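Local coordinates for DUF72 domain-containing protein (PDB 1VPQ) that is of unknown function but adopts a TIM-barrel-like fold with a sulfate ion bound near the C-terminal ends of its strands, where it may mark an anion site, at residues Y199-F204 / E245-F250; E151-F156 / T176-D181; V14-S19 / Q264-L269; F79-K84 / Q118-T123. All coordinates share one frame; numbering follows the deposited sequence.

Contact 1 (Y199-F204 / E245-F250); sequences YAYFRF and ETYVFF. With SO4 (sulfate ion), chain B.
Tyr201 and Phe249 meet inside the TIM-barrel-like fold of this DUF72 protein, where strands 199-204 and 245-250 run side by side as parallel neighbours, their axes 8° apart. Backbone bonds join them in the parallel pattern: Phe202 gives its N to Tyr247 O at 2.7 Å and takes Phe249 N on its own O, while Ala200 and Phe204 extend the series at the two ends.

The aromatic groups divide between the two faces of the sheet. On the barrel interior, Tyr201 has CG anti to its backbone N (chi1 -160°), which carries the ring across to Phe249; the ring planes are inclined at 38°, and Tyr201 CZ lies 3.6 Å from Phe249 CE2. The Tyr201 hydroxyl is hydrogen-bonded to Glu54 and Thr82, and a phenylalanine here would probably keep much of the ring packing but leave Glu54 and Thr82 without the hydroxyl they share. Toward the start of the strands, Tyr199 CE1 comes within 3.4 Å of Tyr247 OH, which donates to Glu245 OE1, itself salt-bridged to Lys121. The other face turns to helices 226-240 and 257-270: Phe204 presents its edge to the face of Phe250 in a T-shaped pair with centroids 5.0 Å apart, and Thr246 CG2 abuts the edge of the Phe202 ring.

The charged interactions centre on Arg203, held by salt bridges to Glu155 and Glu54. Its guanidinium also grips the sulfate, probably from the crystallisation liquor, NH1 reaching both O1 and O4 while Arg203 NH2 donates to sulfate O4 at 3.0 Å.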
# COMPACT_ATOMS: atom_id res chain seq x y z
N TYR A 199 -6.88 -0.69 -12.81
CA TYR A 199 -5.73 -0.20 -12.06
C TYR A 199 -4.91 -1.38 -11.54
O TYR A 199 -5.47 -2.44 -11.22
CB TYR A 199 -6.17 0.70 -10.90
CG TYR A 199 -6.81 1.97 -11.39
CD1 TYR A 199 -6.03 3.06 -11.75
CD2 TYR A 199 -8.20 2.07 -11.52
CE1 TYR A 199 -6.62 4.23 -12.23
CE2 TYR A 199 -8.79 3.24 -11.99
CZ TYR A 199 -7.99 4.32 -12.34
OH TYR A 199 -8.56 5.48 -12.81
N ALA A 200 -3.60 -1.20 -11.48
CA ALA A 200 -2.70 -2.15 -10.80
C ALA A 200 -2.15 -1.50 -9.54
O ALA A 200 -1.99 -0.29 -9.48
CB ALA A 200 -1.57 -2.58 -11.70
N TYR A 201 -1.88 -2.34 -8.55
CA TYR A 201 -1.37 -1.91 -7.26
C TYR A 201 -0.33 -2.93 -6.81
O TYR A 201 -0.66 -4.10 -6.64
CB TYR A 201 -2.52 -1.82 -6.26
CG TYR A 201 -2.27 -0.96 -5.03
CD1 TYR A 201 -1.30 -1.30 -4.08
CD2 TYR A 201 -3.03 0.18 -4.79
CE1 TYR A 201 -1.10 -0.52 -2.94
CE2 TYR A 201 -2.84 0.96 -3.67
CZ TYR A 201 -1.88 0.61 -2.74
OH TYR A 201 -1.69 1.40 -1.62
N PHE A 202 0.92 -2.50 -6.61
CA PHE A 202 1.98 -3.40 -6.15
C PHE A 202 2.44 -3.01 -4.77
O PHE A 202 2.63 -1.83 -4.50
CB PHE A 202 3.20 -3.34 -7.07
CG PHE A 202 2.92 -3.82 -8.45
CD1 PHE A 202 2.21 -3.03 -9.35
CD2 PHE A 202 3.39 -5.05 -8.88
CE1 PHE A 202 1.95 -3.47 -10.64
CE2 PHE A 202 3.14 -5.50 -10.17
CZ PHE A 202 2.41 -4.70 -11.05
N ARG A 203 2.66 -4.01 -3.92
CA ARG A 203 3.28 -3.77 -2.62
C ARG A 203 4.45 -4.73 -2.39
O ARG A 203 4.29 -5.93 -2.48
CB ARG A 203 2.25 -3.89 -1.50
CG ARG A 203 1.15 -2.83 -1.57
CD ARG A 203 0.34 -2.81 -0.29
NE ARG A 203 1.01 -2.10 0.80
CZ ARG A 203 1.01 -2.46 2.08
NH1 ARG A 203 0.42 -3.58 2.47
NH2 ARG A 203 1.64 -1.71 2.97
N PHE A 204 5.63 -4.17 -2.09
CA PHE A 204 6.84 -4.95 -1.86
C PHE A 204 7.29 -4.83 -0.41
O PHE A 204 7.65 -3.75 0.04
CB PHE A 204 7.97 -4.49 -2.79
CG PHE A 204 7.59 -4.45 -4.26
CD1 PHE A 204 6.88 -5.50 -4.85
CD2 PHE A 204 7.97 -3.39 -5.06
CE1 PHE A 204 6.54 -5.46 -6.20
CE2 PHE A 204 7.63 -3.35 -6.42
CZ PHE A 204 6.92 -4.38 -6.98
N GLU A 245 -3.71 3.43 -14.59
CA GLU A 245 -2.58 3.80 -13.73
C GLU A 245 -2.14 2.63 -12.86
O GLU A 245 -2.93 1.73 -12.57
CB GLU A 245 -2.94 4.98 -12.82
CG GLU A 245 -3.08 6.31 -13.54
CD GLU A 245 -3.81 7.36 -12.73
OE1 GLU A 245 -3.89 7.24 -11.49
OE2 GLU A 245 -4.33 8.32 -13.34
N THR A 246 -0.87 2.66 -12.45
CA THR A 246 -0.28 1.63 -11.59
C THR A 246 0.37 2.31 -10.40
O THR A 246 1.08 3.31 -10.57
CB THR A 246 0.79 0.81 -12.36
OG1 THR A 246 0.17 0.01 -13.37
CG2 THR A 246 1.56 -0.12 -11.42
N TYR A 247 0.14 1.76 -9.21
CA TYR A 247 0.69 2.31 -7.97
C TYR A 247 1.61 1.29 -7.33
O TYR A 247 1.19 0.18 -7.03
CB TYR A 247 -0.42 2.71 -7.00
CG TYR A 247 -1.54 3.44 -7.70
CD1 TYR A 247 -1.33 4.70 -8.26
CD2 TYR A 247 -2.80 2.86 -7.83
CE1 TYR A 247 -2.35 5.36 -8.93
CE2 TYR A 247 -3.82 3.51 -8.49
CZ TYR A 247 -3.59 4.76 -9.04
OH TYR A 247 -4.62 5.41 -9.71
N VAL A 248 2.86 1.67 -7.12
CA VAL A 248 3.88 0.76 -6.65
C VAL A 248 4.46 1.32 -5.36
O VAL A 248 4.98 2.43 -5.34
CB VAL A 248 5.00 0.58 -7.70
CG1 VAL A 248 6.01 -0.46 -7.26
CG2 VAL A 248 4.41 0.22 -9.08
N PHE A 249 4.36 0.56 -4.28
CA PHE A 249 4.89 1.02 -2.98
C PHE A 249 5.85 -0.00 -2.40
O PHE A 249 5.60 -1.20 -2.50
CB PHE A 249 3.75 1.28 -2.00
CG PHE A 249 2.77 2.32 -2.47
CD1 PHE A 249 3.02 3.67 -2.25
CD2 PHE A 249 1.62 1.96 -3.16
CE1 PHE A 249 2.13 4.64 -2.70
CE2 PHE A 249 0.73 2.93 -3.61
CZ PHE A 249 0.99 4.27 -3.37
N PHE A 250 6.93 0.50 -1.80
CA PHE A 250 7.93 -0.32 -1.10
C PHE A 250 7.75 -0.18 0.40
O PHE A 250 7.70 0.93 0.93
CB PHE A 250 9.36 0.12 -1.45
CG PHE A 250 9.85 -0.40 -2.75
CD1 PHE A 250 9.44 0.19 -3.94
CD2 PHE A 250 10.72 -1.48 -2.80
CE1 PHE A 250 9.89 -0.28 -5.16
CE2 PHE A 250 11.17 -1.96 -4.01
CZ PHE A 250 10.76 -1.35 -5.20
S SO4 B . 1.76 -4.51 5.84
O1 SO4 B . 1.05 -5.37 4.90
O2 SO4 B . 1.35 -4.80 7.21
O3 SO4 B . 3.18 -4.75 5.70
O4 SO4 B . 1.43 -3.11 5.56

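Contact 2 (E151-F156 / T176-D181); sequences ELAVEF and TFVVVD
Three backbone hydrogen bonds tie Val154 and its neighbours to strand 176-181. Thr176 N donates to Leu152 O, Val154 N to Thr176 O, and Val178 N to Val154 O at 3.0 Å, this last donor standing 37° out of the carbonyl plane. Beyond Val178 the strands diverge, their axes 41° apart, and a water bridges the opening: it accepts from Phe156 N and donates to Val178 O at 2.8 Å. Strands 152-155 and 176-181, with helix 164-173 between them, form a beta-alpha-beta unit of the barrel.

Val178 carries much of the side-chain packing. The chain of Glu155 is extended, with CG anti to the backbone N (chi1 -173°), and this lays its methylenes along Val178: Glu155 CB rests 3.6 Å from Val178 CB, and Glu155 CG lies 3.7 Å from Val178 CG1. At the other end of the pair, Ala153 CB faces Thr176 CB at 3.9 Å. Phe156 and Phe177 meet loosely, edge by edge, on the side of Phe177.

Glu155 is thus held along its apolar stem, while its carboxylate pairs with Arg203 through OE1 and His205 through OE2. These two polar partners probably fix the carboxylate's rotation, and its negative charge may partly balance the arginine beside the bound sulfate.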
# COMPACT_ATOMS: atom_id res chain seq x y z
N GLU A 151 -12.70 3.99 -5.15
CA GLU A 151 -11.66 3.07 -5.60
C GLU A 151 -11.09 2.25 -4.44
O GLU A 151 -10.53 2.81 -3.50
CB GLU A 151 -10.54 3.83 -6.33
CG GLU A 151 -10.88 4.26 -7.75
CD GLU A 151 -10.89 3.12 -8.76
OE1 GLU A 151 -10.57 1.97 -8.37
OE2 GLU A 151 -11.22 3.36 -9.94
N LEU A 152 -11.26 0.93 -4.53
CA LEU A 152 -10.83 -0.02 -3.51
C LEU A 152 -9.86 -1.07 -4.06
O LEU A 152 -10.00 -1.54 -5.19
CB LEU A 152 -12.06 -0.73 -2.93
CG LEU A 152 -11.84 -1.58 -1.67
CD1 LEU A 152 -11.43 -0.73 -0.49
CD2 LEU A 152 -13.08 -2.39 -1.33
N ALA A 153 -8.86 -1.41 -3.23
CA ALA A 153 -7.90 -2.47 -3.51
C ALA A 153 -7.73 -3.37 -2.30
O ALA A 153 -7.78 -2.90 -1.16
CB ALA A 153 -6.54 -1.89 -3.92
N VAL A 154 -7.54 -4.66 -2.57
CA VAL A 154 -7.41 -5.67 -1.51
C VAL A 154 -6.13 -6.51 -1.65
O VAL A 154 -5.77 -6.96 -2.75
CB VAL A 154 -8.67 -6.60 -1.43
CG1 VAL A 154 -8.41 -7.82 -0.54
CG2 VAL A 154 -9.90 -5.83 -0.91
N GLU A 155 -5.48 -6.72 -0.50
CA GLU A 155 -4.30 -7.57 -0.37
C GLU A 155 -4.55 -8.68 0.66
O GLU A 155 -5.01 -8.41 1.78
CB GLU A 155 -3.12 -6.72 0.13
CG GLU A 155 -1.78 -7.45 0.17
CD GLU A 155 -0.70 -6.70 0.94
OE1 GLU A 155 -0.68 -5.46 0.88
OE2 GLU A 155 0.13 -7.35 1.61
N PHE A 156 -4.20 -9.91 0.30
CA PHE A 156 -4.25 -11.06 1.20
C PHE A 156 -2.86 -11.50 1.64
O PHE A 156 -1.89 -11.36 0.88
CB PHE A 156 -4.93 -12.25 0.53
CG PHE A 156 -6.16 -11.90 -0.22
CD1 PHE A 156 -7.37 -11.73 0.44
CD2 PHE A 156 -6.13 -11.76 -1.60
CE1 PHE A 156 -8.54 -11.40 -0.27
CE2 PHE A 156 -7.29 -11.44 -2.32
CZ PHE A 156 -8.49 -11.26 -1.65
N THR A 176 -9.59 -3.74 -7.00
CA THR A 176 -8.24 -3.82 -7.55
C THR A 176 -7.40 -4.80 -6.71
O THR A 176 -7.37 -4.73 -5.47
CB THR A 176 -7.59 -2.42 -7.60
OG1 THR A 176 -8.30 -1.60 -8.54
CG2 THR A 176 -6.11 -2.49 -7.99
N PHE A 177 -6.73 -5.72 -7.40
CA PHE A 177 -5.90 -6.73 -6.77
C PHE A 177 -4.50 -6.18 -6.43
O PHE A 177 -3.81 -5.63 -7.29
CB PHE A 177 -5.77 -7.95 -7.69
CG PHE A 177 -4.82 -8.99 -7.18
CD1 PHE A 177 -5.15 -9.75 -6.06
CD2 PHE A 177 -3.60 -9.19 -7.78
CE1 PHE A 177 -4.28 -10.69 -5.57
CE2 PHE A 177 -2.72 -10.13 -7.30
CZ PHE A 177 -3.06 -10.88 -6.19
N VAL A 178 -4.11 -6.32 -5.17
CA VAL A 178 -2.77 -5.92 -4.73
C VAL A 178 -1.76 -7.02 -5.05
O VAL A 178 -1.77 -8.08 -4.42
CB VAL A 178 -2.73 -5.61 -3.24
CG1 VAL A 178 -1.31 -5.30 -2.78
CG2 VAL A 178 -3.64 -4.43 -2.94
N VAL A 179 -0.90 -6.75 -6.02
CA VAL A 179 0.18 -7.68 -6.37
C VAL A 179 1.28 -7.52 -5.34
O VAL A 179 1.86 -6.44 -5.21
CB VAL A 179 0.75 -7.41 -7.78
CG1 VAL A 179 1.88 -8.40 -8.09
CG2 VAL A 179 -0.34 -7.48 -8.84
N VAL A 180 1.58 -8.59 -4.62
CA VAL A 180 2.48 -8.51 -3.47
C VAL A 180 3.77 -9.29 -3.70
O VAL A 180 3.74 -10.43 -4.19
CB VAL A 180 1.84 -9.09 -2.20
CG1 VAL A 180 2.77 -8.91 -1.00
CG2 VAL A 180 0.54 -8.43 -1.92
N ASP A 181 4.89 -8.68 -3.32
CA ASP A 181 6.12 -9.43 -3.09
C ASP A 181 6.42 -9.47 -1.59
O ASP A 181 6.61 -8.43 -0.94
CB ASP A 181 7.31 -8.88 -3.87
CG ASP A 181 8.45 -9.89 -3.93
OD1 ASP A 181 8.33 -10.87 -4.69
OD2 ASP A 181 9.44 -9.70 -3.20
O HOH W 1 -2.97 -9.91 -2.71

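Contact 3 (V14-S19 / Q264-L269); sequences VYVGTS and QFKKML
Val16 and Val14 dock against Leu269 where the first strand of the TIM-barrel-like fold, 13-18, meets the last helix, 257-270. Strand residues 14-18 and helix residues 264-269 run almost antiparallel, their axes 165° apart and 8.7 Å from each other at closest approach, as expected for an outer helix packed on a barrel strand. No hydrogen bond crosses between the two segments; the contact is one of apolar side chains.

Methyl-to-methyl packing comes first. Leu269 divides its two branches between the valines: Leu269 CD2 sits 3.8 Å from Val14 CG1, the two side chains crossing at about a right angle, and Leu269 CD1 reaches Val16 CG1 at 3.6 Å. The branches of Val16 are likewise shared out. Its CG1 occupies the crowded position between backbone N and carbonyl carbon (chi1 58°), which leaves CG2 for Phe265.

One turn earlier in the helix, Phe265 adds an aromatic contact. Phe265 CD2 lies 3.9 Å from Val16 CG2, and the same ring leans on Val236 of helix 226-240 and on Val248 of the adjoining strand, so that it packs between two neighbouring strands and an outer helix.

The aliphatic part of a lysine completes the set. Lys266 sends its amino end away from the strand, toward a weak hydrogen bond with Leu48 O, but the base of its chain stays behind: Lys266 CB lies 3.7 Å from Val16 CG1.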
# COMPACT_ATOMS: atom_id res chain seq x y z
N VAL A 14 2.81 5.25 -14.22
CA VAL A 14 3.18 4.43 -13.07
C VAL A 14 3.66 5.36 -11.95
O VAL A 14 4.54 6.18 -12.18
CB VAL A 14 4.28 3.41 -13.41
CG1 VAL A 14 4.79 2.74 -12.15
CG2 VAL A 14 3.75 2.38 -14.39
N TYR A 15 3.07 5.24 -10.77
CA TYR A 15 3.49 6.02 -9.59
C TYR A 15 4.21 5.14 -8.57
O TYR A 15 3.59 4.28 -7.93
CB TYR A 15 2.30 6.65 -8.87
CG TYR A 15 1.45 7.58 -9.70
CD1 TYR A 15 0.50 7.08 -10.58
CD2 TYR A 15 1.57 8.96 -9.58
CE1 TYR A 15 -0.30 7.92 -11.34
CE2 TYR A 15 0.79 9.82 -10.33
CZ TYR A 15 -0.15 9.30 -11.21
OH TYR A 15 -0.94 10.15 -11.97
N VAL A 16 5.50 5.37 -8.40
CA VAL A 16 6.26 4.68 -7.34
C VAL A 16 6.48 5.60 -6.13
O VAL A 16 6.78 6.80 -6.26
CB VAL A 16 7.60 4.09 -7.86
CG1 VAL A 16 8.49 5.16 -8.47
CG2 VAL A 16 8.35 3.34 -6.73
N GLY A 17 6.31 5.02 -4.95
CA GLY A 17 6.61 5.67 -3.69
C GLY A 17 6.88 4.65 -2.60
O GLY A 17 7.16 3.49 -2.89
N THR A 18 6.79 5.10 -1.35
CA THR A 18 7.00 4.24 -0.18
C THR A 18 5.78 4.23 0.75
O THR A 18 4.88 5.06 0.62
CB THR A 18 8.19 4.71 0.65
OG1 THR A 18 8.03 6.11 0.92
CG2 THR A 18 9.52 4.47 -0.10
N SER A 19 5.76 3.27 1.67
CA SER A 19 4.72 3.21 2.69
C SER A 19 5.14 4.10 3.85
O SER A 19 5.98 3.71 4.67
CB SER A 19 4.49 1.79 3.19
OG SER A 19 3.92 0.98 2.18
N GLN A 264 15.74 3.34 -6.68
CA GLN A 264 16.34 2.49 -7.71
C GLN A 264 15.31 2.13 -8.75
O GLN A 264 15.56 2.19 -9.95
CB GLN A 264 16.89 1.20 -7.10
CG GLN A 264 18.16 1.37 -6.32
CD GLN A 264 18.51 0.12 -5.54
OE1 GLN A 264 17.92 -0.16 -4.50
NE2 GLN A 264 19.48 -0.62 -6.02
N PHE A 265 14.13 1.76 -8.27
CA PHE A 265 13.00 1.41 -9.13
C PHE A 265 12.54 2.61 -9.98
O PHE A 265 12.27 2.46 -11.17
CB PHE A 265 11.84 0.92 -8.26
CG PHE A 265 10.79 0.17 -9.02
CD1 PHE A 265 10.95 -1.18 -9.27
CD2 PHE A 265 9.65 0.80 -9.45
CE1 PHE A 265 10.00 -1.89 -9.95
CE2 PHE A 265 8.69 0.11 -10.14
CZ PHE A 265 8.86 -1.24 -10.39
N LYS A 266 12.47 3.77 -9.34
CA LYS A 266 12.05 5.02 -10.01
C LYS A 266 12.99 5.38 -11.16
O LYS A 266 12.55 5.84 -12.22
CB LYS A 266 11.98 6.15 -8.97
CG LYS A 266 11.86 7.55 -9.53
CD LYS A 266 11.59 8.55 -8.41
CE LYS A 266 12.33 9.86 -8.64
NZ LYS A 266 13.78 9.74 -8.33
N LYS A 267 14.29 5.17 -10.93
CA LYS A 267 15.32 5.33 -11.94
C LYS A 267 15.07 4.43 -13.15
O LYS A 267 15.22 4.85 -14.30
CB LYS A 267 16.69 5.01 -11.33
CG LYS A 267 17.88 5.13 -12.27
CD LYS A 267 18.22 3.84 -13.01
CE LYS A 267 19.48 4.00 -13.86
NZ LYS A 267 19.82 2.78 -14.63
N MET A 268 14.70 3.18 -12.89
CA MET A 268 14.40 2.22 -13.96
C MET A 268 13.23 2.70 -14.82
O MET A 268 13.26 2.61 -16.04
CB MET A 268 14.11 0.84 -13.39
CG MET A 268 15.30 0.19 -12.73
SD MET A 268 14.92 -1.43 -12.03
CE MET A 268 16.48 -1.79 -11.21
N LEU A 269 12.20 3.23 -14.15
CA LEU A 269 11.04 3.79 -14.84
C LEU A 269 11.42 4.95 -15.74
O LEU A 269 10.85 5.11 -16.82
CB LEU A 269 9.98 4.25 -13.82
CG LEU A 269 9.30 3.11 -13.05
CD1 LEU A 269 8.80 3.55 -11.68
CD2 LEU A 269 8.16 2.52 -13.88

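Contact 4 (F79-K84 / Q118-T123); sequences FYFTVK and QRLKMT. With SO4 (sulfate ion), chain B.
Tyr80 and Lys121 meet in a cation-pi contact at the beginning of two adjacent parallel strands, 80-84 and 120-126, which are neighbours in the barrel sheet. The lysine comes over one face of the ring: Lys121 CE stands 3.7 Å from the Tyr80 centroid as a CH-pi contact, and Lys121 NZ lies 4.2 Å from the same centroid, 16° off its normal. A bend at chi2 (-75°) folds the Lys121 chain onto the ring, and its ammonium continues to a salt bridge with Glu245. Without the tyrosine ring, as with an alanine here, the Lys121 chain is likely to lose its support and its ammonium to be freer to shift from Glu245.

Helix 101-116 ends in a Schellman motif at Gln118 and returns the chain to strand 120-126, parallel to strand 80-84, as in the repeated beta-alpha-beta connection of a TIM barrel. Past it the backbones join: Phe81 N donates to Arg119 O, Lys121 N to Phe81 O at 3.0 Å and Val83 N to Met122 O.

On the face toward helix 101-116, Leu120 CD1 presses tightly on Val83 CG2 at 3.5 Å, and Arg119 CB touches Phe81 CE1. Thr82 CG2 meets Met122 CB on the inner face. At the far end of the strand, Lys84 NZ donates to sulfate O4 at 2.7 Å.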
# COMPACT_ATOMS: atom_id res chain seq x y z
N PHE A 79 0.68 15.88 -6.24
CA PHE A 79 1.10 14.91 -5.24
C PHE A 79 -0.12 14.18 -4.72
O PHE A 79 -1.10 14.80 -4.31
CB PHE A 79 1.87 15.56 -4.09
CG PHE A 79 2.54 14.57 -3.19
CD1 PHE A 79 3.67 13.88 -3.60
CD2 PHE A 79 2.02 14.31 -1.92
CE1 PHE A 79 4.29 12.96 -2.77
CE2 PHE A 79 2.63 13.39 -1.08
CZ PHE A 79 3.77 12.71 -1.51
N TYR A 80 -0.05 12.85 -4.75
CA TYR A 80 -1.18 11.98 -4.49
C TYR A 80 -0.88 11.01 -3.37
O TYR A 80 0.26 10.87 -2.96
CB TYR A 80 -1.51 11.18 -5.75
CG TYR A 80 -1.75 12.03 -6.96
CD1 TYR A 80 -2.98 12.67 -7.15
CD2 TYR A 80 -0.75 12.23 -7.90
CE1 TYR A 80 -3.20 13.46 -8.27
CE2 TYR A 80 -0.96 13.02 -9.01
CZ TYR A 80 -2.18 13.63 -9.19
OH TYR A 80 -2.38 14.41 -10.30
N PHE A 81 -1.90 10.33 -2.89
CA PHE A 81 -1.67 9.28 -1.92
C PHE A 81 -2.71 8.18 -1.98
O PHE A 81 -3.75 8.32 -2.63
CB PHE A 81 -1.52 9.87 -0.51
CG PHE A 81 -2.74 10.55 0.01
CD1 PHE A 81 -3.08 11.82 -0.43
CD2 PHE A 81 -3.54 9.94 0.97
CE1 PHE A 81 -4.22 12.45 0.06
CE2 PHE A 81 -4.68 10.57 1.47
CZ PHE A 81 -5.02 11.82 1.01
N THR A 82 -2.37 7.06 -1.35
CA THR A 82 -3.29 5.96 -1.08
C THR A 82 -3.38 5.79 0.43
O THR A 82 -2.47 6.18 1.17
CB THR A 82 -2.82 4.65 -1.69
OG1 THR A 82 -1.56 4.28 -1.13
CG2 THR A 82 -2.69 4.77 -3.21
N VAL A 83 -4.48 5.21 0.90
CA VAL A 83 -4.75 5.16 2.34
C VAL A 83 -5.24 3.78 2.76
O VAL A 83 -6.05 3.16 2.08
CB VAL A 83 -5.83 6.20 2.77
CG1 VAL A 83 -5.80 6.43 4.28
CG2 VAL A 83 -5.60 7.50 2.08
N LYS A 84 -4.75 3.31 3.91
CA LYS A 84 -5.26 2.08 4.52
C LYS A 84 -6.61 2.33 5.20
O LYS A 84 -6.79 3.35 5.88
CB LYS A 84 -4.26 1.51 5.53
CG LYS A 84 -3.15 0.69 4.91
CD LYS A 84 -2.43 -0.13 5.97
CE LYS A 84 -1.49 -1.16 5.35
NZ LYS A 84 -0.90 -2.06 6.39
N GLN A 118 -9.15 15.44 -5.27
CA GLN A 118 -8.46 14.57 -6.23
C GLN A 118 -7.04 14.22 -5.82
O GLN A 118 -6.15 14.09 -6.66
CB GLN A 118 -8.48 15.22 -7.62
CG GLN A 118 -9.84 15.77 -7.99
CD GLN A 118 -10.03 15.89 -9.47
OE1 GLN A 118 -10.92 15.26 -10.04
NE2 GLN A 118 -9.18 16.70 -10.12
N ARG A 119 -6.83 14.07 -4.52
CA ARG A 119 -5.53 13.72 -3.96
C ARG A 119 -5.48 12.23 -3.65
O ARG A 119 -4.41 11.63 -3.67
CB ARG A 119 -5.25 14.54 -2.70
CG ARG A 119 -5.77 15.98 -2.78
CD ARG A 119 -4.85 16.99 -2.13
NE ARG A 119 -3.60 17.17 -2.88
CZ ARG A 119 -2.80 18.23 -2.80
NH1 ARG A 119 -3.10 19.26 -2.01
NH2 ARG A 119 -1.70 18.27 -3.51
N LEU A 120 -6.65 11.65 -3.37
CA LEU A 120 -6.76 10.23 -3.05
C LEU A 120 -6.98 9.39 -4.30
O LEU A 120 -7.98 9.55 -4.99
CB LEU A 120 -7.91 10.00 -2.07
CG LEU A 120 -8.13 8.55 -1.64
CD1 LEU A 120 -6.84 7.91 -1.16
CD2 LEU A 120 -9.18 8.44 -0.55
N LYS A 121 -6.03 8.49 -4.56
CA LYS A 121 -6.06 7.64 -5.75
C LYS A 121 -6.69 6.26 -5.48
O LYS A 121 -7.27 5.66 -6.39
CB LYS A 121 -4.64 7.45 -6.30
CG LYS A 121 -4.03 8.70 -6.93
CD LYS A 121 -4.61 9.01 -8.29
CE LYS A 121 -3.61 9.72 -9.19
NZ LYS A 121 -4.24 10.16 -10.47
N MET A 122 -6.55 5.76 -4.26
CA MET A 122 -6.95 4.39 -3.92
C MET A 122 -7.00 4.17 -2.41
O MET A 122 -6.20 4.74 -1.66
CB MET A 122 -5.98 3.40 -4.55
CG MET A 122 -6.34 1.91 -4.44
SD MET A 122 -7.55 1.33 -5.63
CE MET A 122 -6.86 1.74 -7.22
N THR A 123 -7.95 3.35 -1.97
CA THR A 123 -8.02 2.90 -0.58
C THR A 123 -7.61 1.44 -0.49
O THR A 123 -8.01 0.62 -1.31
CB THR A 123 -9.43 3.12 0.02
OG1 THR A 123 -9.70 4.52 0.08
CG2 THR A 123 -9.53 2.56 1.44
S SO4 B . 1.76 -4.51 5.84
O1 SO4 B . 1.05 -5.37 4.90
O2 SO4 B . 1.35 -4.80 7.21
O3 SO4 B . 3.18 -4.75 5.70
O4 SO4 B . 1.43 -3.11 5.56

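How the contacts relate
All four contacts reach one parallel sheet closing as a TIM-like barrel; three join strands, and contact 3 packs a helix on a strand. Contact 3 pairs the first strand with the last helix and so spans nearly the whole chain; within that span come contact 4, then contact 2, then contact 1. Contacts 1 and 2 lie closest, their centres about 8 Å apart, with strand 176-181 beside 199-204. Strand 245-250 adjoins 13-18 of contact 3, and 152-155 adjoins 120-126 of contact 4. Contacts 1 and 4, about 12 Å apart between centres, touch through interior side chains, and both reach the sulfate, which may mark an anion site. Contacts 2 and 3, about 18 Å apart between centres, do not touch.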